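Dye type peroxidase A (PDB 6GZW) is a haem-containing dye-decolourising peroxidase, which probably uses hydrogen peroxide to oxidise dyes and related substrates. Local coordinates at residues Met13-His18 with Gly362-Gly367. Numbering follows the deposited sequence.
Sequences MFHGKH and GGAAEG
Two irregular loops of the dye-type peroxidase fold run antiparallel to each other here, H15 lying across A364 and E366 and the backbone of H18 against G363: residues 13-18, on the way into strand 29-37, and residues 362-367, just past strand 350-360. The backbones are joined at two points. G16 N donates to A364 O at 3.3 Å, and G363 N gives the shorter bond, 2.9 Å to K17 O. A water bridges the two loops, accepting from A364 N and donating to F14 O. The G363 CA lies only 3.2 Å from G16 O, and there is little space for a side chain at this glycine, which faces the carbonyl oxygens of G16 and H18.

The H15 ring is sandwiched: F14 CD2 sits over the centre of one face, while E366 CA covers the other as a CH-pi contact, 3.9 Å from the ring centroid. With F14 CG anti to its backbone nitrogen (chi1 171°), the phenyl ring packs by CZ and CE2 on A364 CB and also touches helix 43-61 at A57, R58 and M61. The bend of E366 at chi2 (62°) brings its carboxylate back over the CE1 rim of the imidazole, on the face that CA covers, planes 62° apart; E366 OE1 approaches H15 CE1 to 3.1 Å and, through its anti lone pair, accepts from G367 N. Replacing H15 with an alanine would probably open a gap beside F14 and leave E366 CA and OE1 without the ring they pack on. H15 CD2, at the ring edge, lies 3.1 Å from A364 O, which is near the ring plane.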
# COMPACT_ATOMS: atom_id res chain seq x y z
N MET A 13 -18.08 13.71 3.47
CA MET A 13 -18.26 15.13 3.73
C MET A 13 -17.09 15.71 4.51
O MET A 13 -16.65 15.14 5.51
CB MET A 13 -19.55 15.38 4.50
CG MET A 13 -20.81 15.16 3.67
SD MET A 13 -22.31 15.64 4.59
CE MET A 13 -22.14 17.43 4.69
N PHE A 14 -16.61 16.87 4.05
CA PHE A 14 -15.57 17.61 4.74
C PHE A 14 -16.20 18.50 5.80
O PHE A 14 -15.78 18.50 6.96
CB PHE A 14 -14.76 18.49 3.75
CG PHE A 14 -13.82 19.43 4.42
CD1 PHE A 14 -12.76 18.96 5.19
CD2 PHE A 14 -14.01 20.83 4.33
CE1 PHE A 14 -11.90 19.84 5.85
CE2 PHE A 14 -13.15 21.71 4.97
CZ PHE A 14 -12.10 21.22 5.73
N HIS A 15 -17.17 19.31 5.37
CA HIS A 15 -17.82 20.24 6.30
C HIS A 15 -18.80 19.48 7.20
O HIS A 15 -19.52 18.60 6.73
CB HIS A 15 -18.57 21.36 5.57
CG HIS A 15 -17.68 22.36 4.91
ND1 HIS A 15 -17.73 22.62 3.56
CD2 HIS A 15 -16.73 23.19 5.41
CE1 HIS A 15 -16.84 23.54 3.25
NE2 HIS A 15 -16.23 23.91 4.35
N GLY A 16 -18.82 19.85 8.48
CA GLY A 16 -19.72 19.21 9.46
C GLY A 16 -19.36 19.52 10.92
O GLY A 16 -18.37 20.19 11.22
N LYS A 17 -20.20 19.05 11.83
CA LYS A 17 -19.96 19.23 13.26
C LYS A 17 -18.64 18.56 13.69
O LYS A 17 -17.87 19.14 14.45
CB LYS A 17 -21.16 18.68 14.04
CG LYS A 17 -21.06 18.77 15.55
CD LYS A 17 -22.27 18.07 16.15
CE LYS A 17 -22.43 18.34 17.64
NZ LYS A 17 -23.73 17.75 18.12
N HIS A 18 -18.40 17.35 13.20
CA HIS A 18 -17.18 16.58 13.47
C HIS A 18 -16.32 16.51 12.21
O HIS A 18 -16.85 16.55 11.11
CB HIS A 18 -17.55 15.15 13.90
CG HIS A 18 -18.53 15.09 15.03
ND1 HIS A 18 -18.27 15.67 16.25
CD2 HIS A 18 -19.77 14.57 15.11
CE1 HIS A 18 -19.32 15.48 17.04
NE2 HIS A 18 -20.24 14.83 16.37
N GLY A 362 -13.30 20.06 16.31
CA GLY A 362 -14.50 19.88 15.50
C GLY A 362 -14.31 20.13 14.02
O GLY A 362 -13.30 20.69 13.60
N GLY A 363 -15.29 19.73 13.22
CA GLY A 363 -15.19 19.92 11.78
C GLY A 363 -15.30 21.38 11.42
O GLY A 363 -15.82 22.20 12.19
N ALA A 364 -14.80 21.71 10.24
CA ALA A 364 -14.96 23.06 9.69
C ALA A 364 -16.39 23.31 9.22
O ALA A 364 -16.92 22.54 8.43
CB ALA A 364 -14.02 23.21 8.51
N ALA A 365 -17.01 24.39 9.69
CA ALA A 365 -18.26 24.86 9.08
C ALA A 365 -17.94 25.46 7.71
O ALA A 365 -16.78 25.82 7.44
CB ALA A 365 -18.95 25.90 9.97
N GLU A 366 -18.95 25.54 6.85
CA GLU A 366 -18.82 26.33 5.61
C GLU A 366 -18.27 27.73 5.92
O GLU A 366 -18.69 28.37 6.87
CB GLU A 366 -20.17 26.42 4.87
CG GLU A 366 -20.11 27.03 3.47
CD GLU A 366 -19.25 26.23 2.51
OE1 GLU A 366 -18.01 26.37 2.55
OE2 GLU A 366 -19.81 25.46 1.71
N GLY A 367 -17.28 28.17 5.14
CA GLY A 367 -16.59 29.44 5.38
C GLY A 367 -15.53 29.45 6.48
O GLY A 367 -15.04 30.53 6.84
O HOH W 1 -13.77 19.28 8.83